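PDB 2IMR: aminodeoxyfutalosine deaminase from Deinococcus radiodurans, which catalyses the zinc-dependent deamination of aminodeoxyfutalosine to futalosine in menaquinone biosynthesis and, to a lesser extent, deaminates several adenosine derivatives. Local coordinates for residues Pro215-Ser227 and Pro285-Ala297. Sequence-based numbering, arbitrary orientation.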
loop_
_atom_site.group_PDB
_atom_site.type_symbol
_atom_site.label_atom_id
_atom_site.label_comp_id
_atom_site.label_asym_id
_atom_site.label_seq_id
_atom_site.Cartn_x
_atom_site.Cartn_y
_atom_site.Cartn_z
ATOM N N PRO A 215 4.661 -3.733 14.594
ATOM C CA PRO A 215 4.850 -4.826 15.553
ATOM C C PRO A 215 5.369 -4.336 16.905
ATOM O O PRO A 215 5.350 -5.082 17.882
ATOM C CB PRO A 215 5.871 -5.735 14.861
ATOM C CG PRO A 215 5.734 -5.397 13.396
ATOM C CD PRO A 215 5.544 -3.902 13.427
ATOM N N PHE A 216 5.836 -3.090 16.966
ATOM C CA PHE A 216 6.373 -2.567 18.218
ATOM C C PHE A 216 5.567 -1.451 18.878
ATOM O O PHE A 216 5.919 -1.003 19.968
ATOM C CB PHE A 216 7.830 -2.126 18.025
ATOM C CG PHE A 216 8.014 -1.070 16.978
ATOM C CD1 PHE A 216 7.984 0.279 17.319
ATOM C CD2 PHE A 216 8.215 -1.423 15.647
ATOM C CE1 PHE A 216 8.153 1.264 16.345
ATOM C CE2 PHE A 216 8.384 -0.444 14.666
ATOM C CZ PHE A 216 8.354 0.902 15.018
ATOM N N THR A 217 4.495 -0.999 18.226
ATOM C CA THR A 217 3.649 0.036 18.818
ATOM C C THR A 217 2.294 -0.571 19.193
ATOM O O THR A 217 1.354 0.137 19.562
ATOM C CB THR A 217 3.427 1.227 17.855
ATOM O OG1 THR A 217 2.889 0.753 16.618
ATOM C CG2 THR A 217 4.736 1.948 17.594
ATOM N N VAL A 218 2.212 -1.896 19.095
ATOM C CA VAL A 218 1.000 -2.642 19.437
ATOM C C VAL A 218 1.486 -3.841 20.249
ATOM O O VAL A 218 2.325 -4.599 19.775
ATOM C CB VAL A 218 0.265 -3.153 18.166
ATOM C CG1 VAL A 218 -0.961 -3.992 18.554
ATOM C CG2 VAL A 218 -0.172 -1.965 17.306
ATOM N N SER A 219 0.983 -4.006 21.470
ATOM C CA SER A 219 1.419 -5.126 22.303
ATOM C C SER A 219 1.076 -6.460 21.640
ATOM O O SER A 219 0.156 -6.540 20.824
ATOM C CB SER A 219 0.770 -5.055 23.697
ATOM O OG SER A 219 -0.625 -5.321 23.638
ATOM N N HIS A 220 1.818 -7.508 21.990
ATOM C CA HIS A 220 1.568 -8.822 21.410
ATOM C C HIS A 220 0.116 -9.242 21.637
ATOM O O HIS A 220 -0.524 -9.805 20.750
ATOM C CB HIS A 220 2.526 -9.860 22.013
ATOM C CG HIS A 220 2.408 -10.008 23.499
ATOM N ND1 HIS A 220 1.568 -10.925 24.094
ATOM C CD2 HIS A 220 3.015 -9.345 24.511
ATOM C CE1 HIS A 220 1.665 -10.822 25.408
ATOM N NE2 HIS A 220 2.537 -9.871 25.688
ATOM N N ARG A 221 -0.407 -8.951 22.823
ATOM C CA ARG A 221 -1.784 -9.307 23.144
ATOM C C ARG A 221 -2.789 -8.578 22.250
ATOM O O ARG A 221 -3.691 -9.197 21.687
ATOM C CB ARG A 221 -2.073 -9.001 24.616
ATOM C CG ARG A 221 -3.468 -9.410 25.049
ATOM C CD ARG A 221 -3.698 -9.170 26.535
ATOM N NE ARG A 221 -5.066 -9.520 26.914
ATOM C CZ ARG A 221 -5.586 -10.738 26.792
ATOM N NH1 ARG A 221 -4.851 -11.729 26.305
ATOM N NH2 ARG A 221 -6.844 -10.962 27.144
ATOM N N LEU A 222 -2.635 -7.264 22.114
ATOM C CA LEU A 222 -3.548 -6.486 21.281
ATOM C C LEU A 222 -3.436 -6.897 19.808
ATOM O O LEU A 222 -4.433 -6.925 19.085
ATOM C CB LEU A 222 -3.260 -4.989 21.438
ATOM C CG LEU A 222 -4.113 -4.022 20.603
ATOM C CD1 LEU A 222 -5.594 -4.263 20.882
ATOM C CD2 LEU A 222 -3.726 -2.589 20.925
ATOM N N MET A 223 -2.224 -7.224 19.368
ATOM C CA MET A 223 -2.007 -7.637 17.982
ATOM C C MET A 223 -2.800 -8.907 17.660
ATOM O O MET A 223 -3.426 -9.007 16.603
ATOM C CB MET A 223 -0.516 -7.876 17.728
ATOM C CG MET A 223 -0.175 -8.279 16.290
ATOM S SD MET A 223 -0.484 -6.959 15.088
ATOM C CE MET A 223 0.988 -5.979 15.311
ATOM N N ARG A 224 -2.770 -9.878 18.567
ATOM C CA ARG A 224 -3.507 -11.118 18.351
ATOM C C ARG A 224 -5.012 -10.918 18.456
ATOM O O ARG A 224 -5.773 -11.542 17.718
ATOM C CB ARG A 224 -3.061 -12.198 19.340
ATOM C CG ARG A 224 -1.735 -12.830 18.979
ATOM C CD ARG A 224 -1.574 -14.190 19.648
ATOM N NE ARG A 224 -2.728 -15.070 19.432
ATOM C CZ ARG A 224 -3.299 -15.299 18.251
ATOM N NH1 ARG A 224 -2.836 -14.712 17.156
ATOM N NH2 ARG A 224 -4.331 -16.131 18.164
ATOM N N LEU A 225 -5.447 -10.058 19.374
ATOM C CA LEU A 225 -6.873 -9.790 19.518
ATOM C C LEU A 225 -7.378 -9.183 18.217
ATOM O O LEU A 225 -8.451 -9.533 17.726
ATOM C CB LEU A 225 -7.139 -8.812 20.668
ATOM C CG LEU A 225 -6.985 -9.327 22.101
ATOM C CD1 LEU A 225 -7.250 -8.196 23.094
ATOM C CD2 LEU A 225 -7.958 -10.474 22.328
ATOM N N LEU A 226 -6.585 -8.279 17.653
ATOM C CA LEU A 226 -6.964 -7.615 16.414
ATOM C C LEU A 226 -6.949 -8.552 15.209
ATOM O O LEU A 226 -7.910 -8.581 14.434
ATOM C CB LEU A 226 -6.037 -6.423 16.144
ATOM C CG LEU A 226 -6.081 -5.276 17.161
ATOM C CD1 LEU A 226 -4.930 -4.295 16.878
ATOM C CD2 LEU A 226 -7.442 -4.574 17.085
ATOM N N SER A 227 -5.873 -9.317 15.041
ATOM C CA SER A 227 -5.800 -10.210 13.889
ATOM C C SER A 227 -6.850 -11.314 13.958
ATOM O O SER A 227 -7.460 -11.648 12.942
ATOM C CB SER A 227 -4.387 -10.807 13.725
ATOM O OG SER A 227 -3.930 -11.466 14.890
ATOM N N PRO A 285 11.114 -8.856 13.171
ATOM C CA PRO A 285 9.696 -8.541 13.340
ATOM C C PRO A 285 8.791 -9.510 12.575
ATOM O O PRO A 285 7.681 -9.806 13.011
ATOM C CB PRO A 285 9.594 -7.098 12.829
ATOM C CG PRO A 285 10.765 -6.980 11.874
ATOM C CD PRO A 285 11.856 -7.717 12.607
ATOM N N VAL A 286 9.262 -10.006 11.435
ATOM C CA VAL A 286 8.457 -10.936 10.651
ATOM C C VAL A 286 8.339 -12.287 11.354
ATOM O O VAL A 286 7.249 -12.862 11.433
ATOM C CB VAL A 286 9.051 -11.130 9.240
ATOM C CG1 VAL A 286 8.187 -12.095 8.438
ATOM C CG2 VAL A 286 9.129 -9.771 8.526
ATOM N N ARG A 287 9.453 -12.797 11.865
ATOM C CA ARG A 287 9.422 -14.076 12.567
ATOM C C ARG A 287 8.525 -13.924 13.793
ATOM O O ARG A 287 7.750 -14.815 14.124
ATOM C CB ARG A 287 10.824 -14.498 12.996
ATOM C CG ARG A 287 10.855 -15.883 13.613
ATOM C CD ARG A 287 12.219 -16.237 14.176
ATOM N NE ARG A 287 12.109 -17.397 15.053
ATOM C CZ ARG A 287 12.870 -17.610 16.121
ATOM N NH1 ARG A 287 13.815 -16.742 16.453
ATOM N NH2 ARG A 287 12.665 -18.685 16.873
ATOM N N TYR A 288 8.637 -12.781 14.460
ATOM C CA TYR A 288 7.810 -12.492 15.623
ATOM C C TYR A 288 6.325 -12.655 15.286
ATOM O O TYR A 288 5.600 -13.374 15.970
ATOM C CB TYR A 288 8.077 -11.063 16.107
ATOM C CG TYR A 288 6.972 -10.480 16.958
ATOM C CD1 TYR A 288 6.608 -11.072 18.167
ATOM C CD2 TYR A 288 6.284 -9.331 16.547
ATOM C CE1 TYR A 288 5.585 -10.540 18.949
ATOM C CE2 TYR A 288 5.263 -8.791 17.318
ATOM C CZ TYR A 288 4.917 -9.401 18.518
ATOM O OH TYR A 288 3.906 -8.873 19.286
ATOM N N LEU A 289 5.869 -11.982 14.231
ATOM C CA LEU A 289 4.463 -12.067 13.831
ATOM C C LEU A 289 4.062 -13.470 13.398
ATOM O O LEU A 289 2.955 -13.928 13.671
ATOM C CB LEU A 289 4.173 -11.100 12.682
ATOM C CG LEU A 289 4.240 -9.610 13.013
ATOM C CD1 LEU A 289 4.047 -8.790 11.733
ATOM C CD2 LEU A 289 3.169 -9.278 14.042
ATOM N N ASP A 290 4.969 -14.146 12.704
ATOM C CA ASP A 290 4.692 -15.488 12.224
ATOM C C ASP A 290 4.484 -16.452 13.391
ATOM O O ASP A 290 3.504 -17.200 13.419
ATOM C CB ASP A 290 5.842 -15.962 11.333
ATOM C CG ASP A 290 5.499 -17.223 10.558
ATOM O OD1 ASP A 290 4.334 -17.358 10.114
ATOM O OD2 ASP A 290 6.396 -18.070 10.378
ATOM N N GLU A 291 5.390 -16.423 14.363
ATOM C CA GLU A 291 5.277 -17.316 15.514
ATOM C C GLU A 291 4.156 -16.898 16.454
ATOM O O GLU A 291 3.654 -17.713 17.232
ATOM C CB GLU A 291 6.602 -17.387 16.270
ATOM C CG GLU A 291 7.769 -17.762 15.376
ATOM C CD GLU A 291 9.002 -18.174 16.144
ATOM O OE1 GLU A 291 9.217 -17.661 17.264
ATOM O OE2 GLU A 291 9.769 -19.005 15.617
ATOM N N LEU A 292 3.760 -15.630 16.381
ATOM C CA LEU A 292 2.679 -15.137 17.217
ATOM C C LEU A 292 1.354 -15.628 16.654
ATOM O O LEU A 292 0.329 -15.584 17.333
ATOM C CB LEU A 292 2.684 -13.603 17.265
ATOM C CG LEU A 292 1.628 -12.946 18.158
ATOM C CD1 LEU A 292 1.763 -13.451 19.590
ATOM C CD2 LEU A 292 1.803 -11.433 18.121
ATOM N N GLY A 293 1.384 -16.091 15.405
ATOM C CA GLY A 293 0.182 -16.596 14.767
ATOM C C GLY A 293 -0.604 -15.529 14.035
ATOM O O GLY A 293 -1.727 -15.767 13.590
ATOM N N VAL A 294 -0.014 -14.344 13.906
ATOM C CA VAL A 294 -0.676 -13.237 13.227
ATOM C C VAL A 294 -0.679 -13.394 11.704
ATOM O O VAL A 294 -1.627 -12.971 11.042
ATOM C CB VAL A 294 -0.014 -11.890 13.613
ATOM C CG1 VAL A 294 -0.621 -10.746 12.814
ATOM C CG2 VAL A 294 -0.202 -11.642 15.099
ATOM N N LEU A 295 0.363 -13.999 11.141
ATOM C CA LEU A 295 0.407 -14.163 9.688
ATOM C C LEU A 295 -0.647 -15.145 9.196
ATOM O O LEU A 295 -0.951 -15.202 8.001
ATOM C CB LEU A 295 1.803 -14.603 9.228
ATOM C CG LEU A 295 2.928 -13.604 9.538
ATOM C CD1 LEU A 295 4.178 -13.973 8.770
ATOM C CD2 LEU A 295 2.491 -12.188 9.157
ATOM N N ALA A 296 -1.216 -15.904 10.127
ATOM C CA ALA A 296 -2.253 -16.878 9.802
ATOM C C ALA A 296 -3.473 -16.178 9.214
ATOM O O ALA A 296 -4.215 -16.762 8.422
ATOM C CB ALA A 296 -2.649 -17.653 11.058
ATOM N N ALA A 297 -3.678 -14.923 9.604
ATOM C CA ALA A 297 -4.809 -14.139 9.116
ATOM C C ALA A 297 -4.533 -13.530 7.733
ATOM O O ALA A 297 -5.369 -12.808 7.188
ATOM C CB ALA A 297 -5.140 -13.036 10.120
HETATM O O HOH W 1 3.041 -6.557 18.170
#
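Helices 220-227 and 285-292 cross at -59° with their axes 11.3 Å apart, and two backbone approaches bracket them: P215 against P285, and S227 against V294, just past the Schellman turn at G293. M223 points into the interface, and its CG lies 3.6 Å from V294 CG2, with the methyls of L289 and L292 close by. Bends at chi2 and chi3 (67° and 81°) fold the methionine chain back so that its CE also meets L289 CD2. The aliphatic part of R224 runs alongside L292 but heads the other way, with R224 CD 3.4 Å from L292 CD1. The arginine's NH1 lies 3.3 Å from L292 O, while its NH2 forms a salt bridge with D228. Shortening R224 to an alanine is likely to leave a gap beside L292 and D228 without this partner. Y288, its ring beside P215 CB, directs its OH to within 3.2 Å of H220 CB; the hydroxyl donates to a water (2.7 Å) lying in the ring plane. That water donates to P215 O and V218 O, tying the turn before helix 220-227 to the tyrosine. At the far end S227 OG packs on V294 CG2 and donates to M223 O. Helix 220-233, following strand 206-212, thus packs against helix 285-292, which precedes strand 300-303, in the outer helical layer of the amidohydrolase TIM barrel; P215 lies about 6 Å, side chain to side chain, from zinc ligand H240.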